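PDB 6SMT: 6-phosphogluconate dehydrogenase, NAD-binding from Mycolicibacterium smegmatis MC2 155, which acts as an S-enantioselective imine reductase that binds NADPH and probably uses it as the hydride donor for reducing C=N bonds to amines. Local coordinates for residues Ala28-His34 with Val155-Leu159; Ala61-Ser67 with Ala90-Arg94; Arg120-Gly124 with His169-Ala173; Ala237-Ser242 with His280-Ile285; Val244-Arg249 with Phe268-Asp273. All coordinates share one frame; numbering follows the deposited sequence.

Contact 1 (Ala28-His34 with Val155-Leu159); sequences ALLDAGH and VLDTL
T158 and H34 meet through their torsions: chi1 of 68° sets T158 OG1 between its own backbone N and carbonyl carbon, which swings CG2 toward A32 and the imidazole, while chi1 of -56° carries the H34 ring back beside its backbone N. T158 CG2 lies 3.4 Å from H34 NE2, approached obliquely, and 3.6 Å from A32 CB. Two groups cover the ring near its rim, A32 CB on one face and V155 CG2 on the other, and L29 CD2 lies at its edge. T158 OG1 turns back into its own segment and donates to V155 O over 2.9 Å, nearly in line with the C=O bond; that carbonyl also accepts from T158 N. Deeper in, the packing is mainly apolar: L159 CD2 packs 3.9 Å from L29 CD2 and 4.0 Å from A28 CB. G33, at positive phi, closes helix 20-31 in a Schellman motif, H34 N bonding to L29 O, and the chain then enters strand 35-39. L29 also reaches V13 and V15 of strand 12-16. Such packing joins the C-terminal ends of helices 20-31 and 146-156 on one side of the sheet, as in a Rossmann-type dinucleotide-binding domain.

Contact 2 (Ala61-Ser67 with Ala90-Arg94); sequences AAAIAAS and APAGR
R94 reaches S67 with its guanidinium: NH1 donates to S67 O over 2.8 Å at an N-H...O angle of 158°. The oxygen lies at the edge of the guanidinium, near its plane, yet from the carbonyl's side the donor stands well above the C=O plane and so misses the lone-pair directions. The peptide carbon of A65 sits over the centre of one guanidinium face. A65 O is 3.2 Å from NH2, but from above that face, where no N-H points, and it makes no hydrogen bond. The aliphatic part of the side chain is used as well, R94 CD lying 3.3 Å from I64 O. At the other end of the contact the meeting is by van der Waals packing: A90 CB presses against the first turn, 3.4 Å from the carbonyl A61 O. Its apolar neighbour is I64 CG2 at 4.0 Å, which also lies 4.3 Å from P91 CG.

In the next shell, a type II turn from P91 to R94, closed by R94 N to P91 O at 2.9 Å, brings R94 back toward the helix. Its chain then runs extended from CG to NE (chi2 177°, chi3 -164°) across the helix end. The side chain of S67 is held separately, its OG hydrogen-bonded to T14 OG1.

The loop joining helix 77-87 to strand 95-98 thus lies along helix 60-65, A90 near its start and R94 past its C-terminal end. I64 also packs on L16 of strand 12-16, P91 rests on V117, and the backbone of R94 pairs with R120 of strand 120-126.

Contact 3 (Arg120-Gly124 with His169-Ala173); sequences RYLDG and HGRAA
The rings of Y121 and H169 lie obliquely, planes 44° apart and centroids 5.7 Å from each other, with H169 CD2 approaching the tyrosine edge near CD2 at 3.7 Å. The imidazole is directed instead at the strand backbone: NE2 donates to Y121 O over 2.8 Å, with the oxygen in the ring plane but the donor raised above the carbonyl plane. The bond requires a proton on NE2 and would limit rotation of the ring. With CG anti to the backbone N (chi1 -175°), Y121 stretches its ring along the strand toward D123, and its OH donates to D123 OD1 over 2.6 Å, on the lone pair facing away from OD2. The other oxygen, OD2, receives a hydrogen bond from a water 2.7 Å off. That water also donates to H169 O and accepts from A173 N at 2.8 Å, tying the buried carboxylate to the first turn of the following helix. D123 CB lies 3.3 Å from H169 O. Strand 120-126, flanked by strands 95-98 and 139-143, here meets the start of the long helix 171-199, which leaves the nucleotide-binding domain; Y121 and H169 also pack on A111 of helix 104-116.

Contact 4 (Ala237-Ser242 with His280-Ile285); sequences ASASVS and HGDDEI. With NDP (NADPH dihydro-nicotinamide-adenine-dinucleotide phosphate), chain F.
A cofactor-binding loop of the C-terminal helical domain, ending in the N-cap of helix 241-257, pairs with the loop after helix 263-280. S240 is the N-cap, its OG accepting from S243 N, and its backbone forms a single beta bridge with E284. V241 N donates to D283 O over 2.9 Å, nearly in line with the carbonyl, and S242 N to G281 O at 2.9 Å on a lone pair; the return bond, I285 N to A239 O, is weak. E284 folds its carboxylate back by a turn about the CB-CG bond (chi2 74°), and OE1 takes two backbone amides, S238 N at 2.8 Å and A239 N at 3.1 Å, the second tilted from the carboxylate plane. These amides belong to successive peptides; the second also carries S238 O, so the grip is consistent with setting that carbonyl toward NADPH. V241 CG2 packs 3.3 Å from D283 O. One water links A237 N to D282 O. The bound 2-ethylhexanol touches A239 and I285. S243 of this chain also bonds the same NADPH, and further bonds come from K45 and S101 of the second subunit, so the site spans the dimer interface. At its nicotinamide end, the carboxamide N7N donates to S238 O over 2.8 Å, at an N-H...O angle of 168°.

Contact 5 (Val244-Arg249 with Phe268-Asp273); sequences VASSVR and FRGYVD
Two antiparallel helices of the C-terminal domain, 241-257 and 263-280, pack here as neighbours in a helical hairpin; the axes of the short segments approach to 9.6 Å at 156°.

Apolar contacts form the buried side. V272 CG1 lies over the backbone of A245, 3.5 Å from its CA and almost as near its CB, and also meets V244 CG1. V244 CG2 and V248 CG2 come up to the edge of the F268 ring at CE2 and CD2, while V272 CG2 lies over one face near the rim, from within the same helix. F268 is brought into this cluster with CG anti to the backbone N (chi1 -172°). In the conformers given, V248 CG1 rests 3.9 Å from R269 CG, the two side chains crossing at about a right angle. V244 and F268 go on to touch W184 and G188 of the second subunit, which places this side at the dimer interface.

Charged contacts line the outer edge. D273 is shared by two arginines: in the conformer given, R269 NH1 reaches its OD2 at 3.0 Å within the helix, and R249 faces it end-on from across. The R269 chain also passes over one face of the R249 guanidinium, with CD offset toward the rim. R249 NH1 is also held by A245 O at 2.9 Å. In the end-on pair, NH1 meets D273 OD1 and NH2 meets D273 OD2, each at 2.8 Å.

Overall arrangement
Contacts 1 and 2 belong to the nucleotide-binding half, contact 3 joins it to the first helix of the C-terminal half, and contacts 4 and 5 lie in that half; centres of contacts 2 and 4 lie about 57 Å apart. Contact 3 is the buried one, its carboxylate and imidazole bonded to neighbours, one link passing through a water. It touches contact 2 through the backbones of R94 and R120. Contacts 1 and 2, only partly buried, tie helix ends near the domain surface, one mostly apolar, the other around an arginine. Contacts 4 and 5 share helix 241-257 and touch each other; backbone bonding beside NADPH gives way to valine packing and salt bridges farther along.

Contact 1 (Ala28-His34 with Val155-Leu159)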
# COMPACT_ATOMS: atom_id res chain seq x y z
N ALA B 28 23.76 16.02 -2.38
CA ALA B 28 24.17 15.05 -3.41
C ALA B 28 24.96 15.78 -4.50
O ALA B 28 25.94 15.17 -5.05
CB ALA B 28 22.96 14.35 -3.99
N LEU B 29 24.55 16.97 -4.93
CA LEU B 29 25.22 17.71 -6.00
C LEU B 29 26.60 18.14 -5.46
O LEU B 29 27.59 18.03 -6.25
CB LEU B 29 24.40 18.91 -6.41
CG LEU B 29 23.06 18.55 -7.07
CD1 LEU B 29 22.16 19.76 -7.04
CD2 LEU B 29 23.29 17.96 -8.47
N LEU B 30 26.69 18.53 -4.21
CA LEU B 30 28.02 18.90 -3.66
C LEU B 30 28.90 17.68 -3.57
O LEU B 30 30.15 17.78 -3.88
CB LEU B 30 27.86 19.54 -2.29
CG LEU B 30 27.34 20.96 -2.25
CD1 LEU B 30 26.92 21.28 -0.81
CD2 LEU B 30 28.39 21.94 -2.71
N ASP B 31 28.35 16.56 -3.15
CA ASP B 31 29.17 15.36 -3.00
C ASP B 31 29.69 14.92 -4.35
O ASP B 31 30.83 14.33 -4.33
CB ASP B 31 28.33 14.25 -2.40
CG ASP B 31 27.97 14.37 -0.98
OD1 ASP B 31 28.53 15.23 -0.24
OD2 ASP B 31 27.10 13.52 -0.52
N ALA B 32 29.04 15.23 -5.48
CA ALA B 32 29.40 14.87 -6.88
C ALA B 32 30.50 15.81 -7.40
O ALA B 32 30.90 15.67 -8.59
CB ALA B 32 28.21 14.88 -7.80
N GLY B 33 30.79 16.87 -6.66
CA GLY B 33 31.79 17.88 -7.12
C GLY B 33 31.27 19.03 -7.92
O GLY B 33 32.02 19.79 -8.61
N HIS B 34 29.96 19.22 -7.99
CA HIS B 34 29.42 20.34 -8.73
C HIS B 34 29.60 21.64 -7.95
O HIS B 34 29.76 21.63 -6.73
CB HIS B 34 27.91 20.10 -9.05
CG HIS B 34 27.68 18.83 -9.79
ND1 HIS B 34 28.55 18.25 -10.67
CD2 HIS B 34 26.63 17.97 -9.71
CE1 HIS B 34 27.99 17.13 -11.17
NE2 HIS B 34 26.87 16.95 -10.56
N VAL B 155 24.63 15.87 -15.20
CA VAL B 155 24.48 16.46 -13.84
C VAL B 155 23.39 15.70 -13.11
O VAL B 155 23.54 15.32 -11.94
CB VAL B 155 24.23 17.96 -13.94
CG1 VAL B 155 23.67 18.54 -12.67
CG2 VAL B 155 25.52 18.61 -14.38
N LEU B 156 22.24 15.51 -13.74
CA LEU B 156 21.07 14.98 -13.00
C LEU B 156 21.38 13.55 -12.54
O LEU B 156 20.77 13.09 -11.58
CB LEU B 156 19.85 15.05 -13.93
CG LEU B 156 19.30 16.46 -14.23
CD1 LEU B 156 18.31 16.45 -15.34
CD2 LEU B 156 18.76 17.16 -13.02
N ASP B 157 22.13 12.77 -13.32
CA ASP B 157 22.36 11.35 -12.97
C ASP B 157 23.03 11.18 -11.61
O ASP B 157 22.86 10.11 -11.06
CB ASP B 157 23.35 10.72 -13.97
CG ASP B 157 22.74 10.16 -15.23
OD1 ASP B 157 21.54 9.76 -15.18
OD2 ASP B 157 23.45 10.15 -16.27
N THR B 158 23.63 12.25 -11.05
CA THR B 158 24.21 12.16 -9.71
C THR B 158 23.09 12.09 -8.66
O THR B 158 23.37 11.68 -7.55
CB THR B 158 25.15 13.34 -9.41
OG1 THR B 158 24.44 14.56 -9.31
CG2 THR B 158 26.16 13.59 -10.49
N LEU B 159 21.83 12.39 -9.02
CA LEU B 159 20.78 12.41 -7.97
C LEU B 159 20.11 11.05 -7.82
O LEU B 159 19.54 10.76 -6.75
CB LEU B 159 19.73 13.43 -8.40
CG LEU B 159 20.19 14.88 -8.54
CD1 LEU B 159 19.07 15.69 -9.12
CD2 LEU B 159 20.73 15.32 -7.16

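Contact 2 (Ala61-Ser67 with Ala90-Arg94)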
# COMPACT_ATOMS: atom_id res chain seq x y z
N ALA B 61 16.81 35.83 -8.26
CA ALA B 61 17.50 36.25 -9.49
C ALA B 61 19.00 35.99 -9.41
O ALA B 61 19.58 35.49 -10.34
CB ALA B 61 17.24 37.74 -9.69
N ALA B 62 19.64 36.37 -8.31
CA ALA B 62 21.09 36.14 -8.18
C ALA B 62 21.41 34.64 -8.13
O ALA B 62 22.39 34.23 -8.76
CB ALA B 62 21.63 36.83 -6.95
N ALA B 63 20.54 33.88 -7.50
CA ALA B 63 20.74 32.40 -7.44
C ALA B 63 20.69 31.81 -8.85
O ALA B 63 21.57 31.03 -9.19
CB ALA B 63 19.72 31.83 -6.51
N ILE B 64 19.65 32.11 -9.60
CA ILE B 64 19.47 31.54 -10.95
C ILE B 64 20.58 32.05 -11.88
O ILE B 64 21.19 31.29 -12.63
CB ILE B 64 18.04 31.80 -11.45
CG1 ILE B 64 17.10 30.93 -10.62
CG2 ILE B 64 17.96 31.53 -12.93
CD1 ILE B 64 15.69 31.21 -10.87
N ALA B 65 20.95 33.34 -11.74
CA ALA B 65 22.01 33.87 -12.63
C ALA B 65 23.36 33.25 -12.38
O ALA B 65 24.23 33.34 -13.28
CB ALA B 65 22.08 35.38 -12.45
N ALA B 66 23.59 32.58 -11.24
CA ALA B 66 24.88 31.98 -10.90
C ALA B 66 25.17 30.71 -11.70
O ALA B 66 26.33 30.28 -11.75
CB ALA B 66 24.93 31.72 -9.45
N SER B 67 24.15 30.06 -12.26
CA SER B 67 24.29 28.71 -12.79
C SER B 67 23.63 28.46 -14.15
O SER B 67 22.68 29.14 -14.51
CB SER B 67 23.71 27.69 -11.79
OG SER B 67 24.22 27.87 -10.46
N ALA B 90 16.26 36.55 -14.94
CA ALA B 90 17.45 35.72 -14.61
C ALA B 90 17.42 34.39 -15.33
O ALA B 90 18.49 33.88 -15.70
CB ALA B 90 17.64 35.51 -13.13
N PRO B 91 16.24 33.73 -15.53
CA PRO B 91 16.29 32.49 -16.28
C PRO B 91 16.66 32.52 -17.75
O PRO B 91 16.83 31.51 -18.39
CB PRO B 91 14.88 31.91 -16.13
CG PRO B 91 14.30 32.59 -14.93
CD PRO B 91 14.89 34.00 -15.00
N ALA B 92 16.81 33.76 -18.32
CA ALA B 92 17.03 33.86 -19.77
C ALA B 92 18.27 33.05 -20.16
O ALA B 92 19.35 33.27 -19.53
CB ALA B 92 17.20 35.34 -20.17
N GLY B 93 18.19 32.21 -21.17
CA GLY B 93 19.34 31.44 -21.64
C GLY B 93 19.78 30.33 -20.68
O GLY B 93 20.81 29.73 -20.93
N ARG B 94 18.99 30.07 -19.65
CA ARG B 94 19.34 29.01 -18.69
C ARG B 94 18.21 27.99 -18.68
O ARG B 94 17.21 28.15 -19.31
CB ARG B 94 19.48 29.65 -17.31
CG ARG B 94 20.63 30.66 -17.23
CD ARG B 94 20.76 31.38 -15.91
NE ARG B 94 21.61 32.56 -16.08
CZ ARG B 94 22.91 32.54 -16.10
NH1 ARG B 94 23.55 31.45 -15.73
NH2 ARG B 94 23.59 33.66 -16.36

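Contact 3 (Arg120-Gly124 with His169-Ala173)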
# COMPACT_ATOMS: atom_id res chain seq x y z
N ARG B 120 14.49 27.80 -20.55
CA ARG B 120 14.13 26.41 -20.99
C ARG B 120 13.58 25.75 -19.72
O ARG B 120 14.01 26.17 -18.61
CB ARG B 120 15.43 25.84 -21.59
CG ARG B 120 15.75 26.42 -22.98
CD ARG B 120 16.87 25.73 -23.71
NE ARG B 120 18.08 25.79 -22.94
CZ ARG B 120 19.14 25.02 -23.14
NH1 ARG B 120 19.10 24.10 -24.07
NH2 ARG B 120 20.22 25.18 -22.40
N TYR B 121 12.63 24.83 -19.87
CA TYR B 121 12.05 24.19 -18.67
C TYR B 121 11.95 22.71 -18.86
O TYR B 121 11.48 22.24 -19.90
CB TYR B 121 10.65 24.75 -18.40
CG TYR B 121 10.01 24.25 -17.13
CD1 TYR B 121 10.42 24.69 -15.90
CD2 TYR B 121 8.99 23.35 -17.17
CE1 TYR B 121 9.82 24.26 -14.75
CE2 TYR B 121 8.34 22.93 -16.02
CZ TYR B 121 8.81 23.32 -14.79
OH TYR B 121 8.21 22.91 -13.62
N LEU B 122 12.31 21.96 -17.82
CA LEU B 122 11.88 20.56 -17.67
C LEU B 122 11.03 20.50 -16.43
O LEU B 122 11.35 21.17 -15.43
CB LEU B 122 13.01 19.54 -17.53
CG LEU B 122 13.92 19.47 -18.72
CD1 LEU B 122 15.14 18.60 -18.36
CD2 LEU B 122 13.20 18.88 -19.90
N ASP B 123 10.01 19.65 -16.37
CA ASP B 123 9.30 19.36 -15.12
C ASP B 123 9.78 18.01 -14.61
O ASP B 123 10.03 17.09 -15.41
CB ASP B 123 7.79 19.29 -15.33
CG ASP B 123 7.09 19.43 -13.97
OD1 ASP B 123 7.34 20.47 -13.28
OD2 ASP B 123 6.39 18.43 -13.51
N GLY B 124 9.98 17.88 -13.31
CA GLY B 124 10.41 16.61 -12.74
C GLY B 124 9.65 16.28 -11.47
O GLY B 124 9.00 17.13 -10.89
N HIS B 169 5.08 18.78 -21.10
CA HIS B 169 5.66 19.25 -19.85
C HIS B 169 4.81 18.80 -18.65
O HIS B 169 5.37 18.85 -17.57
CB HIS B 169 5.79 20.75 -19.81
CG HIS B 169 6.97 21.31 -20.54
ND1 HIS B 169 6.85 22.02 -21.72
CD2 HIS B 169 8.26 21.34 -20.16
CE1 HIS B 169 8.10 22.43 -22.02
NE2 HIS B 169 8.95 22.02 -21.11
N GLY B 170 3.55 18.38 -18.84
CA GLY B 170 2.73 17.90 -17.76
C GLY B 170 2.88 16.44 -17.45
O GLY B 170 2.20 15.98 -16.55
N ARG B 171 3.62 15.68 -18.24
CA ARG B 171 3.48 14.22 -18.14
C ARG B 171 4.18 13.66 -16.91
O ARG B 171 3.66 12.63 -16.40
CB ARG B 171 3.90 13.57 -19.44
CG ARG B 171 3.39 12.14 -19.62
CD ARG B 171 3.56 11.58 -21.04
NE ARG B 171 2.68 10.46 -21.19
CZ ARG B 171 3.05 9.20 -21.17
NH1 ARG B 171 4.31 8.83 -21.05
NH2 ARG B 171 2.10 8.26 -21.25
N ALA B 172 5.28 14.22 -16.42
CA ALA B 172 5.86 13.69 -15.17
C ALA B 172 4.90 13.89 -14.03
O ALA B 172 4.75 13.02 -13.17
CB ALA B 172 7.21 14.32 -14.96
N ALA B 173 4.22 15.04 -14.02
CA ALA B 173 3.21 15.29 -13.00
C ALA B 173 2.07 14.31 -13.10
O ALA B 173 1.49 14.00 -12.07
CB ALA B 173 2.74 16.74 -13.07
O HOH W 1 5.35 17.10 -15.59

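Contact 4 (Ala237-Ser242 with His280-Ile285)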
# COMPACT_ATOMS: atom_id res chain seq x y z
N ALA B 237 -11.36 -16.08 -10.89
CA ALA B 237 -10.81 -15.39 -9.72
C ALA B 237 -10.13 -16.34 -8.76
O ALA B 237 -10.68 -17.43 -8.54
CB ALA B 237 -11.91 -14.71 -8.94
N SER B 238 -9.01 -15.94 -8.23
CA SER B 238 -8.43 -16.64 -7.04
C SER B 238 -8.84 -15.90 -5.77
O SER B 238 -8.54 -16.45 -4.68
CB SER B 238 -6.95 -16.74 -7.09
OG SER B 238 -6.34 -15.45 -7.04
N ALA B 239 -9.34 -14.69 -5.86
CA ALA B 239 -9.86 -13.96 -4.67
C ALA B 239 -11.03 -13.09 -5.20
O ALA B 239 -10.79 -12.12 -5.95
CB ALA B 239 -8.80 -13.11 -4.04
N SER B 240 -12.22 -13.43 -4.77
CA SER B 240 -13.43 -12.84 -5.37
C SER B 240 -13.84 -11.54 -4.67
O SER B 240 -13.58 -11.28 -3.45
CB SER B 240 -14.55 -13.74 -5.39
OG SER B 240 -15.12 -13.92 -4.07
N VAL B 241 -14.55 -10.70 -5.41
CA VAL B 241 -15.19 -9.51 -4.86
C VAL B 241 -16.14 -9.83 -3.72
O VAL B 241 -16.17 -9.10 -2.70
CB VAL B 241 -15.91 -8.76 -5.99
CG1 VAL B 241 -16.74 -7.63 -5.51
CG2 VAL B 241 -14.87 -8.34 -7.04
N SER B 242 -16.95 -10.90 -3.85
CA SER B 242 -17.89 -11.31 -2.79
C SER B 242 -17.11 -11.61 -1.50
O SER B 242 -17.53 -11.24 -0.41
CB SER B 242 -18.73 -12.44 -3.22
OG SER B 242 -17.98 -13.62 -3.54
N HIS B 280 -21.09 -8.67 -10.27
CA HIS B 280 -19.69 -9.07 -10.46
C HIS B 280 -19.12 -9.63 -9.15
O HIS B 280 -17.87 -9.68 -9.08
CB HIS B 280 -18.84 -7.92 -11.01
CG HIS B 280 -19.30 -7.43 -12.31
ND1 HIS B 280 -19.50 -8.30 -13.34
CD2 HIS B 280 -19.60 -6.17 -12.72
CE1 HIS B 280 -19.92 -7.59 -14.41
NE2 HIS B 280 -19.98 -6.27 -14.06
N GLY B 281 -19.92 -10.15 -8.22
CA GLY B 281 -19.38 -10.72 -7.00
C GLY B 281 -18.43 -11.87 -7.25
O GLY B 281 -17.51 -12.08 -6.40
N ASP B 282 -18.57 -12.66 -8.30
CA ASP B 282 -17.67 -13.80 -8.50
C ASP B 282 -16.38 -13.37 -9.17
O ASP B 282 -15.47 -14.23 -9.25
CB ASP B 282 -18.27 -14.85 -9.45
CG ASP B 282 -19.56 -15.46 -9.02
OD1 ASP B 282 -19.82 -15.47 -7.82
OD2 ASP B 282 -20.28 -15.95 -9.95
N ASP B 283 -16.25 -12.13 -9.63
CA ASP B 283 -15.06 -11.72 -10.36
C ASP B 283 -13.87 -11.45 -9.41
O ASP B 283 -14.06 -11.38 -8.17
CB ASP B 283 -15.32 -10.42 -11.11
CG ASP B 283 -16.13 -10.56 -12.37
OD1 ASP B 283 -16.41 -11.69 -12.74
OD2 ASP B 283 -16.42 -9.50 -12.96
N GLU B 284 -12.69 -11.45 -10.00
CA GLU B 284 -11.47 -11.03 -9.29
C GLU B 284 -11.61 -9.59 -8.82
O GLU B 284 -12.27 -8.73 -9.43
CB GLU B 284 -10.29 -11.28 -10.25
CG GLU B 284 -8.92 -11.08 -9.62
CD GLU B 284 -8.38 -12.09 -8.67
OE1 GLU B 284 -8.96 -13.13 -8.54
OE2 GLU B 284 -7.29 -11.78 -8.13
N ILE B 285 -10.83 -9.25 -7.78
CA ILE B 285 -10.83 -7.92 -7.18
C ILE B 285 -10.33 -6.86 -8.14
O ILE B 285 -10.57 -5.66 -7.89
CB ILE B 285 -10.12 -8.02 -5.78
CG1 ILE B 285 -8.77 -8.69 -5.85
CG2 ILE B 285 -10.98 -8.79 -4.74
CD1 ILE B 285 -7.78 -7.81 -6.49
PA NDP F . -14.36 -17.28 -0.23
O1A NDP F . -13.93 -16.39 0.85
O2A NDP F . -14.99 -16.73 -1.45
O5B NDP F . -15.33 -18.34 0.40
C5B NDP F . -15.97 -19.33 -0.48
C4B NDP F . -16.15 -20.62 0.27
O4B NDP F . -17.02 -20.42 1.42
C3B NDP F . -16.83 -21.70 -0.60
O3B NDP F . -16.34 -22.97 -0.18
C2B NDP F . -18.29 -21.51 -0.22
O2B NDP F . -19.13 -22.60 -0.47
C1B NDP F . -18.10 -21.32 1.28
N9A NDP F . -19.26 -20.78 1.97
C8A NDP F . -19.80 -19.51 1.85
N7A NDP F . -20.89 -19.36 2.60
C5A NDP F . -21.12 -20.59 3.15
C6A NDP F . -22.11 -21.13 4.01
N6A NDP F . -23.10 -20.39 4.53
N1A NDP F . -22.03 -22.43 4.33
C2A NDP F . -21.04 -23.18 3.84
N3A NDP F . -20.02 -22.78 3.08
C4A NDP F . -20.12 -21.50 2.76
O3 NDP F . -13.19 -18.28 -0.73
PN NDP F . -11.62 -18.35 -0.68
O1N NDP F . -11.26 -19.75 -0.96
O2N NDP F . -11.11 -17.28 -1.58
O5D NDP F . -11.23 -17.90 0.76
C5D NDP F . -11.58 -18.71 1.92
C4D NDP F . -11.06 -18.00 3.14
O4D NDP F . -9.61 -17.91 3.04
C3D NDP F . -11.57 -16.58 3.34
O3D NDP F . -11.93 -16.35 4.70
C2D NDP F . -10.43 -15.72 2.84
O2D NDP F . -10.35 -14.43 3.45
C1D NDP F . -9.22 -16.58 3.23
N1N NDP F . -8.04 -16.28 2.39
C2N NDP F . -8.12 -16.37 1.02
C3N NDP F . -7.05 -16.06 0.23
C7N NDP F . -7.16 -16.12 -1.23
O7N NDP F . -6.14 -15.75 -1.86
N7N NDP F . -8.21 -16.56 -1.90
C4N NDP F . -5.82 -15.57 0.85
C5N NDP F . -5.80 -15.58 2.26
C6N NDP F . -6.86 -15.93 2.98
P2B NDP F . -19.73 -22.73 -2.00
O1X NDP F . -18.60 -23.26 -2.88
O2X NDP F . -20.83 -23.70 -1.83
O3X NDP F . -20.20 -21.35 -2.44
O HOH W 2 -14.34 -15.76 -11.21
O HOH W 3 -19.86 -14.50 -5.54

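Contact 5 (Val244-Arg249 with Phe268-Asp273)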
# COMPACT_ATOMS: atom_id res chain seq x y z
N VAL B 244 -14.17 -10.28 -0.49
CA VAL B 244 -13.72 -9.02 0.15
C VAL B 244 -14.90 -8.22 0.64
O VAL B 244 -14.75 -7.49 1.60
CB VAL B 244 -12.73 -8.22 -0.68
CG1 VAL B 244 -13.31 -7.69 -1.84
CG2 VAL B 244 -12.07 -7.14 0.15
N ALA B 245 -16.07 -8.39 0.02
CA ALA B 245 -17.25 -7.69 0.58
C ALA B 245 -17.52 -8.10 2.01
O ALA B 245 -17.94 -7.28 2.87
CB ALA B 245 -18.47 -7.95 -0.29
N SER B 246 -17.31 -9.39 2.33
CA SER B 246 -17.43 -9.86 3.69
C SER B 246 -16.27 -9.36 4.53
O SER B 246 -16.44 -8.82 5.62
CB SER B 246 -17.40 -11.37 3.66
OG SER B 246 -17.35 -11.87 4.96
N SER B 247 -15.05 -9.48 4.00
CA SER B 247 -13.86 -9.12 4.77
C SER B 247 -13.85 -7.65 5.21
O SER B 247 -13.57 -7.32 6.37
CB SER B 247 -12.61 -9.48 3.98
OG SER B 247 -11.48 -9.25 4.84
N VAL B 248 -14.15 -6.77 4.27
CA VAL B 248 -14.06 -5.33 4.57
C VAL B 248 -15.04 -4.95 5.70
O VAL B 248 -14.67 -4.08 6.51
CB VAL B 248 -14.26 -4.47 3.31
CG1 VAL B 248 -15.69 -4.48 2.82
CG2 VAL B 248 -13.71 -3.06 3.51
N ARG B 249 -16.18 -5.62 5.78
CA ARG B 249 -17.08 -5.36 6.93
C ARG B 249 -16.44 -5.65 8.27
O ARG B 249 -16.59 -4.91 9.25
CB ARG B 249 -18.38 -6.13 6.72
CG ARG B 249 -19.24 -5.51 5.65
CD ARG B 249 -20.42 -6.36 5.30
NE ARG B 249 -21.28 -5.56 4.46
CZ ARG B 249 -21.11 -5.13 3.20
NH1 ARG B 249 -20.00 -5.30 2.45
NH2 ARG B 249 -22.10 -4.34 2.78
N PHE B 268 -13.74 2.26 0.42
CA PHE B 268 -13.49 1.04 -0.36
C PHE B 268 -14.71 0.12 -0.38
O PHE B 268 -15.04 -0.44 -1.42
CB PHE B 268 -12.24 0.34 0.21
CG PHE B 268 -11.76 -0.82 -0.62
CD1 PHE B 268 -11.28 -0.66 -1.91
CD2 PHE B 268 -11.77 -2.09 -0.06
CE1 PHE B 268 -10.85 -1.74 -2.65
CE2 PHE B 268 -11.31 -3.15 -0.80
CZ PHE B 268 -10.85 -2.99 -2.06
N ARG B 269 -15.33 -0.06 0.75
CA ARG B 269 -16.55 -0.87 0.82
C ARG B 269 -17.58 -0.39 -0.19
O ARG B 269 -18.22 -1.20 -0.87
CB ARG B 269 -17.11 -0.89 2.23
CG ARG B 269 -18.36 -1.75 2.31
CD ARG B 269 -19.03 -1.69 3.67
NE ARG B 269 -19.44 -0.31 3.90
CZ ARG B 269 -20.73 0.05 3.74
NH1 ARG B 269 -21.60 -0.87 3.35
NH2 ARG B 269 -21.10 1.30 3.95
N GLY B 270 -17.76 0.93 -0.25
CA GLY B 270 -18.76 1.38 -1.24
C GLY B 270 -18.50 0.92 -2.62
O GLY B 270 -19.42 0.46 -3.33
N TYR B 271 -17.24 0.86 -3.07
CA TYR B 271 -16.89 0.37 -4.39
C TYR B 271 -17.15 -1.14 -4.47
O TYR B 271 -17.59 -1.64 -5.49
CB TYR B 271 -15.44 0.66 -4.75
CG TYR B 271 -15.00 2.09 -4.54
CD1 TYR B 271 -15.75 3.19 -4.92
CD2 TYR B 271 -13.80 2.35 -3.94
CE1 TYR B 271 -15.30 4.49 -4.66
CE2 TYR B 271 -13.32 3.63 -3.72
CZ TYR B 271 -14.10 4.72 -4.08
OH TYR B 271 -13.64 5.99 -3.83
N VAL B 272 -16.69 -1.87 -3.46
CA VAL B 272 -16.91 -3.34 -3.41
C VAL B 272 -18.40 -3.68 -3.49
O VAL B 272 -18.77 -4.50 -4.31
CB VAL B 272 -16.24 -3.89 -2.14
CG1 VAL B 272 -16.63 -5.34 -1.97
CG2 VAL B 272 -14.74 -3.73 -2.20
N ASP B 273 -19.19 -3.01 -2.70
CA ASP B 273 -20.62 -3.29 -2.68
C ASP B 273 -21.23 -2.93 -4.05
O ASP B 273 -22.17 -3.64 -4.47
CB ASP B 273 -21.29 -2.56 -1.55
CG ASP B 273 -21.03 -3.12 -0.17
OD1 ASP B 273 -20.48 -4.27 -0.11
OD2 ASP B 273 -21.43 -2.42 0.82